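Local coordinates for protein inositol-1,4,5-trisphosphate 5-phosphatase 1 (Schizosaccharomyces pombe, PDB 1I9Z) that removes the 5-phosphate from soluble and lipid inositol phosphates through its catalytic domain, so controlling phosphoinositide levels in membrane trafficking and signalling, at residues A[28-33]-A[44-49]; A[40-45]-A[301-306]; A[294-299]-A[309-314]. All coordinates share one frame; numbering follows the deposited sequence.

Contact 1. Residues A[28-33]-A[44-49]; sequences FVASYN and ENWLFP
The indole of W46 is filled on both faces: CD2 of Y32 lies over the rim of one, and CD1 of L47, its own helix neighbour, sits 3.6 Å above the centre of the other. Y32 presents its ring edge to that first face, an edge-to-face pair with centroids 5.2 Å apart and planes at 69°. In the plane of the indole, S31 N borders the edge. A30 CB comes within 3.5 Å of W46 CZ2; a side chain as small as alanine's suits a place so close to the broad ring. The F28 ring has L47 O over one face, towards the rim, and P49 CG at its edge. W46 O also approaches that edge, 3.3 Å from F28 CZ, and this buried carbonyl has no hydrogen-bonding partner. With CG of W46 opposite the backbone N (chi1 175°), the indole extends from the helix over strand 20-33, and NE1 hydrogen-bonds to I309 O of the adjacent strand 309-320. A leucine in place of W46 would probably leave I309 O without this donor and open a gap beside A30 and Y32. The contact joins the first strand and the short helix of a beta-alpha-beta unit, strand 20-33, helix 44-47 and strand 57-63; V60 of the last strand also touches W46, and L91 of helix 78-94 packs against L47.

Contact 2. Residues A[40-45]-A[301-306]; sequences TTKLEN and LYYSDH
Y303 reaches across to K42, joining two loops of the DNase I-like phosphatase fold: the turn that leads into helix 44-47 and the connection between strands 292-298 and 309-320. The buried part is apolar. L43, at the N-cap position of the helix, brings CD2 to within 3.9 Å of L301 CD1, the two branched side chains crossing at about a right angle. Leucine suits both buried places; L43 also touches L91 of helix 78-94, and L301 touches Y32. Towards solvent the fit is looser: N45 offers L301 little beyond its CB, and the long K42 side chain, bent at chi2 and chi3, leads away from the loop. Tyrosine suits this boundary because its ring can lie among apolar groups while its hydroxyl meets a polar backbone. T40 CG2 stands 3.8 Å from Y303 CE1, and T40 OG1 accepts from K42 N in an ST turn, which is likely to steady the backbone next to the tyrosine. Further along, S304 forms another ST turn with H306, around D305 of the inositol bisphosphate pocket. The closest approach of the contact is polar: Y303 OH donates to K42 O at 2.7 Å, lying in the carbonyl plane on a lone pair, with a C=O...O angle of 139°.

Contact 3. Residues A[294-299]-A[309-314]; sequences HSYQSV and IYATYE
H294 gives its backbone N to T312 O (2.9 Å), while its imidazole edge meets the carboxylate of E314, the two planes 68° apart; E314 OE1 lies 3.0 Å from the carbon CE1 of H294, and H294 NE2 approaches OE1 at too poor an angle for a hydrogen bond. S295 N turns instead to T312 OG1, at 2.9 Å. Threonine suits this place because its hydroxyl, held between the backbone N and carbonyl carbon (chi1 53°), can take a backbone N-H of the partner strand. S295 O accepts from T312 N, and a water donates to both S295 O and T312 O. Y296 pairs with A311, whose small methyl suits a place beside the tyrosine ring; Y296 OH is hydrogen-bonded with E252 OE2 and I285 N. These strands form an antiparallel beta hairpin, 292-298 with 309-320, at one border of the six-stranded sheet. Next, Q297 N donates to Y310 O at 3.0 Å, Y310 N donates to Q297 O at 2.8 Å, and Q297 CB lies against the Y310 ring. S298 then faces I309, its CB 3.9 Å from I309 CG2. V299, past the strand's end, puts CG2 at the edge of the Y310 ring, in its plane and 3.6 Å from CE2.

How the contacts relate
Contacts 1 and 3 lie side by side, their centres about 8 Å apart, because strands 20-33 and 309-320 are neighbours in the six-stranded sheet; V29 O and A311 N probably hydrogen-bond between them. Contact 2 is centred about 9 Å from contact 1 and 16 Å from contact 3. It shares E44 and N45 with contact 1, S304 OG probably hydrogen-bonds to N33 O, and its 301-306 loop links the two hairpin strands of contact 3. Along the chain, contact 1 closes before contact 3 opens, whereas contact 2 joins the loop leading into helix 44-47 to the late 301-306 loop. Regions far apart in sequence thus meet, and the 301-306 loop goes on to D305 of the ligand pocket.

Contact 1. Residues A[28-33]-A[44-49]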
loop_
_atom_site.group_PDB
_atom_site.type_symbol
_atom_site.label_atom_id
_atom_site.label_comp_id
_atom_site.label_asym_id
_atom_site.label_seq_id
_atom_site.Cartn_x
_atom_site.Cartn_y
_atom_site.Cartn_z
ATOM N N PHE A 28 -0.907 -0.723 9.028
ATOM C CA PHE A 28 0.325 -1.531 8.918
ATOM C C PHE A 28 0.279 -2.199 7.561
ATOM O O PHE A 28 -0.693 -2.926 7.262
ATOM C CB PHE A 28 0.337 -2.620 10.000
ATOM C CG PHE A 28 1.662 -3.357 10.117
ATOM C CD1 PHE A 28 2.603 -2.976 11.111
ATOM C CD2 PHE A 28 1.982 -4.451 9.274
ATOM C CE1 PHE A 28 3.821 -3.648 11.267
ATOM C CE2 PHE A 28 3.214 -5.148 9.408
ATOM C CZ PHE A 28 4.156 -4.724 10.430
ATOM N N VAL A 29 1.276 -1.948 6.724
ATOM C CA VAL A 29 1.316 -2.479 5.378
ATOM C C VAL A 29 2.484 -3.427 5.295
ATOM O O VAL A 29 3.604 -3.078 5.645
ATOM C CB VAL A 29 1.461 -1.359 4.300
ATOM C CG1 VAL A 29 1.595 -1.985 2.847
ATOM C CG2 VAL A 29 0.281 -0.434 4.348
ATOM N N ALA A 30 2.193 -4.638 4.857
ATOM C CA ALA A 30 3.158 -5.709 4.806
ATOM C C ALA A 30 3.185 -6.394 3.449
ATOM O O ALA A 30 2.143 -6.725 2.901
ATOM C CB ALA A 30 2.779 -6.796 5.923
ATOM N N SER A 31 4.397 -6.689 2.981
ATOM C CA SER A 31 4.616 -7.313 1.684
ATOM C C SER A 31 5.617 -8.478 1.751
ATOM O O SER A 31 6.683 -8.381 2.424
ATOM C CB SER A 31 5.117 -6.249 0.666
ATOM O OG SER A 31 4.991 -6.784 -0.626
ATOM N N TYR A 32 5.317 -9.560 1.025
ATOM C CA TYR A 32 6.196 -10.714 1.007
ATOM C C TYR A 32 6.126 -11.539 -0.263
ATOM O O TYR A 32 5.056 -12.050 -0.602
ATOM C CB TYR A 32 5.853 -11.605 2.225
ATOM C CG TYR A 32 6.903 -12.613 2.693
ATOM C CD1 TYR A 32 8.165 -12.744 2.094
ATOM C CD2 TYR A 32 6.636 -13.410 3.830
ATOM C CE1 TYR A 32 9.134 -13.678 2.624
ATOM C CE2 TYR A 32 7.564 -14.295 4.333
ATOM C CZ TYR A 32 8.797 -14.430 3.731
ATOM O OH TYR A 32 9.709 -15.373 4.217
ATOM N N ASN A 33 7.218 -11.595 -1.030
ATOM C CA ASN A 33 7.288 -12.481 -2.191
ATOM C C ASN A 33 7.758 -13.807 -1.542
ATOM O O ASN A 33 8.904 -13.946 -1.087
ATOM C CB ASN A 33 8.384 -12.068 -3.210
ATOM C CG ASN A 33 8.449 -13.024 -4.339
ATOM O OD1 ASN A 33 8.457 -14.245 -4.118
ATOM N ND2 ASN A 33 8.532 -12.515 -5.592
ATOM N N GLU A 44 5.773 -13.736 13.445
ATOM C CA GLU A 44 5.762 -12.660 14.452
ATOM C C GLU A 44 6.712 -11.483 14.169
ATOM O O GLU A 44 6.367 -10.324 14.415
ATOM C CB GLU A 44 6.110 -13.261 15.846
ATOM C CG GLU A 44 5.483 -14.679 16.129
ATOM C CD GLU A 44 5.910 -15.885 15.192
ATOM O OE1 GLU A 44 7.119 -16.167 14.857
ATOM O OE2 GLU A 44 4.945 -16.603 14.809
ATOM N N ASN A 45 7.912 -11.806 13.735
ATOM C CA ASN A 45 8.961 -10.795 13.462
ATOM C C ASN A 45 8.549 -9.870 12.336
ATOM O O ASN A 45 9.005 -8.713 12.242
ATOM C CB ASN A 45 10.287 -11.502 13.117
ATOM C CG ASN A 45 10.915 -12.190 14.356
ATOM O OD1 ASN A 45 11.814 -13.070 14.240
ATOM N ND2 ASN A 45 10.436 -11.783 15.566
ATOM N N TRP A 46 7.659 -10.372 11.494
ATOM C CA TRP A 46 7.214 -9.560 10.363
ATOM C C TRP A 46 6.001 -8.657 10.652
ATOM O O TRP A 46 5.986 -7.454 10.378
ATOM C CB TRP A 46 6.979 -10.511 9.167
ATOM C CG TRP A 46 6.375 -9.836 7.913
ATOM C CD1 TRP A 46 6.706 -8.616 7.380
ATOM C CD2 TRP A 46 5.407 -10.407 7.034
ATOM N NE1 TRP A 46 6.011 -8.400 6.187
ATOM C CE2 TRP A 46 5.209 -9.488 5.951
ATOM C CE3 TRP A 46 4.691 -11.626 7.042
ATOM C CZ2 TRP A 46 4.328 -9.748 4.915
ATOM C CZ3 TRP A 46 3.824 -11.907 6.038
ATOM C CH2 TRP A 46 3.629 -10.979 4.948
ATOM N N LEU A 47 4.965 -9.261 11.224
ATOM C CA LEU A 47 3.751 -8.538 11.514
ATOM C C LEU A 47 3.712 -7.781 12.838
ATOM O O LEU A 47 2.910 -6.845 12.975
ATOM C CB LEU A 47 2.554 -9.516 11.404
ATOM C CG LEU A 47 1.769 -9.613 10.057
ATOM C CD1 LEU A 47 2.532 -9.071 8.824
ATOM C CD2 LEU A 47 1.248 -11.020 9.817
ATOM N N PHE A 48 4.552 -8.166 13.822
ATOM C CA PHE A 48 4.572 -7.420 15.120
ATOM C C PHE A 48 6.051 -7.076 15.372
ATOM O O PHE A 48 6.643 -7.443 16.399
ATOM C CB PHE A 48 4.046 -8.345 16.213
ATOM C CG PHE A 48 2.715 -8.949 15.866
ATOM C CD1 PHE A 48 2.521 -10.317 15.949
ATOM C CD2 PHE A 48 1.646 -8.119 15.539
ATOM C CE1 PHE A 48 1.223 -10.867 15.710
ATOM C CE2 PHE A 48 0.373 -8.628 15.298
ATOM C CZ PHE A 48 0.166 -10.008 15.384
ATOM N N PRO A 49 6.664 -6.383 14.417
ATOM C CA PRO A 49 8.080 -6.022 14.512
ATOM C C PRO A 49 8.468 -5.015 15.528
ATOM O O PRO A 49 9.621 -5.029 16.009
ATOM C CB PRO A 49 8.383 -5.494 13.124
ATOM C CG PRO A 49 7.101 -4.657 12.875
ATOM C CD PRO A 49 6.016 -5.667 13.290
#

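Contact 2. Residues A[40-45]-A[301-306]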
loop_
_atom_site.group_PDB
_atom_site.type_symbol
_atom_site.label_atom_id
_atom_site.label_comp_id
_atom_site.label_asym_id
_atom_site.label_seq_id
_atom_site.Cartn_x
_atom_site.Cartn_y
_atom_site.Cartn_z
ATOM N N THR A 40 2.336 -20.362 7.145
ATOM C CA THR A 40 2.764 -20.679 8.525
ATOM C C THR A 40 2.366 -19.503 9.382
ATOM O O THR A 40 2.267 -18.386 8.865
ATOM C CB THR A 40 4.321 -20.884 8.591
ATOM O OG1 THR A 40 4.741 -21.012 9.976
ATOM C CG2 THR A 40 5.071 -19.682 7.940
ATOM N N THR A 41 2.133 -19.721 10.685
ATOM C CA THR A 41 1.793 -18.625 11.575
ATOM C C THR A 41 3.089 -18.097 12.166
ATOM O O THR A 41 3.065 -17.180 12.958
ATOM C CB THR A 41 0.942 -19.104 12.774
ATOM O OG1 THR A 41 1.640 -20.193 13.398
ATOM C CG2 THR A 41 -0.406 -19.642 12.295
ATOM N N LYS A 42 4.217 -18.658 11.790
ATOM C CA LYS A 42 5.475 -18.189 12.388
ATOM C C LYS A 42 5.962 -16.944 11.627
ATOM O O LYS A 42 7.002 -16.980 10.977
ATOM C CB LYS A 42 6.559 -19.274 12.331
ATOM C CG LYS A 42 6.181 -20.577 13.046
ATOM C CD LYS A 42 6.343 -20.424 14.518
ATOM C CE LYS A 42 5.141 -19.768 15.159
ATOM N NZ LYS A 42 5.128 -20.027 16.662
ATOM N N LEU A 43 5.235 -15.852 11.826
ATOM C CA LEU A 43 5.524 -14.558 11.171
ATOM C C LEU A 43 5.622 -13.426 12.156
ATOM O O LEU A 43 5.512 -12.245 11.794
ATOM C CB LEU A 43 4.352 -14.247 10.231
ATOM C CG LEU A 43 3.875 -15.358 9.282
ATOM C CD1 LEU A 43 2.577 -14.921 8.565
ATOM C CD2 LEU A 43 4.974 -15.635 8.223
ATOM N N GLU A 44 5.773 -13.736 13.445
ATOM C CA GLU A 44 5.762 -12.660 14.452
ATOM C C GLU A 44 6.712 -11.483 14.169
ATOM O O GLU A 44 6.367 -10.324 14.415
ATOM C CB GLU A 44 6.110 -13.261 15.846
ATOM C CG GLU A 44 5.483 -14.679 16.129
ATOM C CD GLU A 44 5.910 -15.885 15.192
ATOM O OE1 GLU A 44 7.119 -16.167 14.857
ATOM O OE2 GLU A 44 4.945 -16.603 14.809
ATOM N N ASN A 45 7.912 -11.806 13.735
ATOM C CA ASN A 45 8.961 -10.795 13.462
ATOM C C ASN A 45 8.549 -9.870 12.336
ATOM O O ASN A 45 9.005 -8.713 12.242
ATOM C CB ASN A 45 10.287 -11.502 13.117
ATOM C CG ASN A 45 10.915 -12.190 14.356
ATOM O OD1 ASN A 45 11.814 -13.070 14.240
ATOM N ND2 ASN A 45 10.436 -11.783 15.566
ATOM N N LEU A 301 13.007 -12.935 8.014
ATOM C CA LEU A 301 12.307 -14.238 7.864
ATOM C C LEU A 301 13.045 -14.901 6.706
ATOM O O LEU A 301 13.393 -14.226 5.720
ATOM C CB LEU A 301 10.835 -14.134 7.502
ATOM C CG LEU A 301 9.879 -13.697 8.613
ATOM C CD1 LEU A 301 8.447 -13.964 8.136
ATOM C CD2 LEU A 301 10.180 -14.539 9.922
ATOM N N TYR A 302 13.237 -16.218 6.778
ATOM C CA TYR A 302 14.110 -16.918 5.843
ATOM C C TYR A 302 13.455 -17.997 4.982
ATOM O O TYR A 302 14.165 -18.835 4.376
ATOM C CB TYR A 302 15.242 -17.568 6.718
ATOM C CG TYR A 302 16.146 -16.555 7.419
ATOM C CD1 TYR A 302 15.789 -15.974 8.659
ATOM C CD2 TYR A 302 17.354 -16.204 6.837
ATOM C CE1 TYR A 302 16.667 -15.032 9.320
ATOM C CE2 TYR A 302 18.228 -15.283 7.432
ATOM C CZ TYR A 302 17.862 -14.705 8.686
ATOM O OH TYR A 302 18.707 -13.825 9.300
ATOM N N TYR A 303 12.116 -17.964 4.899
ATOM C CA TYR A 303 11.411 -18.998 4.163
ATOM C C TYR A 303 11.518 -18.875 2.674
ATOM O O TYR A 303 11.251 -19.836 1.960
ATOM C CB TYR A 303 9.912 -18.974 4.496
ATOM C CG TYR A 303 9.646 -18.922 5.966
ATOM C CD1 TYR A 303 8.725 -18.032 6.497
ATOM C CD2 TYR A 303 10.314 -19.801 6.848
ATOM C CE1 TYR A 303 8.469 -17.978 7.906
ATOM C CE2 TYR A 303 10.037 -19.779 8.211
ATOM C CZ TYR A 303 9.126 -18.871 8.736
ATOM O OH TYR A 303 8.838 -18.833 10.112
ATOM N N SER A 304 11.902 -17.684 2.223
ATOM C CA SER A 304 11.920 -17.371 0.787
ATOM C C SER A 304 13.285 -16.824 0.337
ATOM O O SER A 304 14.198 -16.667 1.169
ATOM C CB SER A 304 10.805 -16.297 0.533
ATOM O OG SER A 304 10.841 -15.810 -0.826
ATOM N N ASP A 305 13.434 -16.600 -0.979
ATOM C CA ASP A 305 14.672 -15.983 -1.456
ATOM C C ASP A 305 14.517 -14.445 -1.353
ATOM O O ASP A 305 15.448 -13.699 -1.640
ATOM C CB ASP A 305 15.019 -16.435 -2.877
ATOM C CG ASP A 305 13.877 -16.252 -3.857
ATOM O OD1 ASP A 305 12.727 -15.851 -3.529
ATOM O OD2 ASP A 305 14.199 -16.524 -5.018
ATOM N N HIS A 306 13.359 -13.960 -0.921
ATOM C CA HIS A 306 13.198 -12.526 -0.614
ATOM C C HIS A 306 12.961 -12.356 0.878
ATOM O O HIS A 306 12.411 -13.256 1.539
ATOM C CB HIS A 306 11.933 -11.898 -1.224
ATOM C CG HIS A 306 11.959 -11.802 -2.707
ATOM N ND1 HIS A 306 11.815 -10.602 -3.383
ATOM C CD2 HIS A 306 12.020 -12.765 -3.650
ATOM C CE1 HIS A 306 11.773 -10.842 -4.687
ATOM N NE2 HIS A 306 11.894 -12.153 -4.876
#

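Contact 3. Residues A[294-299]-A[309-314]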
loop_
_atom_site.group_PDB
_atom_site.type_symbol
_atom_site.label_atom_id
_atom_site.label_comp_id
_atom_site.label_asym_id
_atom_site.label_seq_id
_atom_site.Cartn_x
_atom_site.Cartn_y
_atom_site.Cartn_z
ATOM N N HIS A 294 5.744 6.328 9.131
ATOM C CA HIS A 294 6.572 6.135 10.270
ATOM C C HIS A 294 7.732 5.214 9.976
ATOM O O HIS A 294 8.850 5.688 9.736
ATOM C CB HIS A 294 5.730 5.669 11.462
ATOM C CG HIS A 294 4.948 6.791 12.080
ATOM N ND1 HIS A 294 3.687 7.156 11.654
ATOM C CD2 HIS A 294 5.288 7.690 13.037
ATOM C CE1 HIS A 294 3.283 8.227 12.319
ATOM N NE2 HIS A 294 4.238 8.572 13.165
ATOM N N SER A 295 7.488 3.919 9.935
ATOM C CA SER A 295 8.559 2.937 9.717
ATOM C C SER A 295 8.553 2.357 8.310
ATOM O O SER A 295 7.518 2.355 7.617
ATOM C CB SER A 295 8.420 1.769 10.708
ATOM O OG SER A 295 8.467 2.247 12.026
ATOM N N TYR A 296 9.714 1.870 7.886
ATOM C CA TYR A 296 9.823 1.204 6.570
ATOM C C TYR A 296 10.998 0.285 6.735
ATOM O O TYR A 296 12.168 0.738 6.706
ATOM C CB TYR A 296 10.113 2.239 5.461
ATOM C CG TYR A 296 10.218 1.717 4.029
ATOM C CD1 TYR A 296 10.973 2.389 3.092
ATOM C CD2 TYR A 296 9.448 0.602 3.583
ATOM C CE1 TYR A 296 10.943 2.030 1.730
ATOM C CE2 TYR A 296 9.450 0.210 2.236
ATOM C CZ TYR A 296 10.179 0.940 1.301
ATOM O OH TYR A 296 10.076 0.632 -0.065
ATOM N N GLN A 297 10.749 -1.013 6.841
ATOM C CA GLN A 297 11.872 -1.933 7.100
ATOM C C GLN A 297 11.671 -3.309 6.473
ATOM O O GLN A 297 10.524 -3.688 6.149
ATOM C CB GLN A 297 11.946 -2.225 8.619
ATOM C CG GLN A 297 12.633 -1.169 9.507
ATOM C CD GLN A 297 14.011 -0.754 8.970
ATOM O OE1 GLN A 297 14.847 -1.596 8.521
ATOM N NE2 GLN A 297 14.255 0.552 8.981
ATOM N N SER A 298 12.776 -4.055 6.383
ATOM C CA SER A 298 12.750 -5.460 5.991
ATOM C C SER A 298 12.880 -6.222 7.338
ATOM O O SER A 298 13.288 -5.664 8.358
ATOM C CB SER A 298 13.858 -5.838 5.021
ATOM O OG SER A 298 15.140 -5.821 5.614
ATOM N N VAL A 299 12.466 -7.487 7.330
ATOM C CA VAL A 299 12.480 -8.288 8.550
ATOM C C VAL A 299 13.173 -9.587 8.266
ATOM O O VAL A 299 13.050 -10.153 7.211
ATOM C CB VAL A 299 10.994 -8.553 8.993
ATOM C CG1 VAL A 299 10.930 -9.662 10.046
ATOM C CG2 VAL A 299 10.398 -7.206 9.504
ATOM N N ILE A 309 8.882 -7.206 3.941
ATOM C CA ILE A 309 9.064 -5.810 4.386
ATOM C C ILE A 309 7.734 -5.276 4.940
ATOM O O ILE A 309 6.666 -5.927 4.813
ATOM C CB ILE A 309 9.484 -4.872 3.213
ATOM C CG1 ILE A 309 8.453 -4.937 2.086
ATOM C CG2 ILE A 309 10.840 -5.300 2.671
ATOM C CD1 ILE A 309 8.610 -3.797 0.999
ATOM N N TYR A 310 7.787 -4.142 5.633
ATOM C CA TYR A 310 6.557 -3.515 6.084
ATOM C C TYR A 310 6.756 -2.007 6.168
ATOM O O TYR A 310 7.910 -1.516 6.183
ATOM C CB TYR A 310 6.070 -4.059 7.456
ATOM C CG TYR A 310 6.962 -3.638 8.619
ATOM C CD1 TYR A 310 6.707 -2.446 9.309
ATOM C CD2 TYR A 310 8.076 -4.370 8.952
ATOM C CE1 TYR A 310 7.554 -2.003 10.338
ATOM C CE2 TYR A 310 8.968 -3.920 9.965
ATOM C CZ TYR A 310 8.692 -2.765 10.644
ATOM O OH TYR A 310 9.515 -2.373 11.686
ATOM N N ALA A 311 5.643 -1.282 6.242
ATOM C CA ALA A 311 5.690 0.159 6.429
ATOM C C ALA A 311 4.514 0.461 7.352
ATOM O O ALA A 311 3.493 -0.276 7.328
ATOM C CB ALA A 311 5.516 0.907 5.058
ATOM N N THR A 312 4.644 1.522 8.177
ATOM C CA THR A 312 3.530 1.917 9.033
ATOM C C THR A 312 3.124 3.365 8.724
ATOM O O THR A 312 3.962 4.204 8.303
ATOM C CB THR A 312 3.893 1.796 10.525
ATOM O OG1 THR A 312 5.105 2.521 10.780
ATOM C CG2 THR A 312 4.083 0.362 10.898
ATOM N N TYR A 313 1.849 3.650 8.920
ATOM C CA TYR A 313 1.305 4.994 8.666
ATOM C C TYR A 313 0.235 5.382 9.673
ATOM O O TYR A 313 -0.372 4.518 10.342
ATOM C CB TYR A 313 0.593 5.059 7.320
ATOM C CG TYR A 313 1.435 4.654 6.139
ATOM C CD1 TYR A 313 1.446 3.338 5.661
ATOM C CD2 TYR A 313 2.258 5.590 5.529
ATOM C CE1 TYR A 313 2.282 2.952 4.581
ATOM C CE2 TYR A 313 3.108 5.234 4.444
ATOM C CZ TYR A 313 3.113 3.900 3.981
ATOM O OH TYR A 313 3.903 3.538 2.944
ATOM N N GLU A 314 0.034 6.694 9.785
ATOM C CA GLU A 314 -1.077 7.220 10.555
ATOM C C GLU A 314 -1.881 7.865 9.469
ATOM O O GLU A 314 -1.314 8.560 8.631
ATOM C CB GLU A 314 -0.658 8.275 11.564
ATOM C CG GLU A 314 -0.166 7.675 12.846
ATOM C CD GLU A 314 0.075 8.748 13.899
ATOM O OE1 GLU A 314 0.954 9.622 13.694
ATOM O OE2 GLU A 314 -0.636 8.709 14.916
HETATM O O HOH W 1 6.000 4.402 6.374
HETATM O O HOH W 2 7.927 -0.194 13.680
#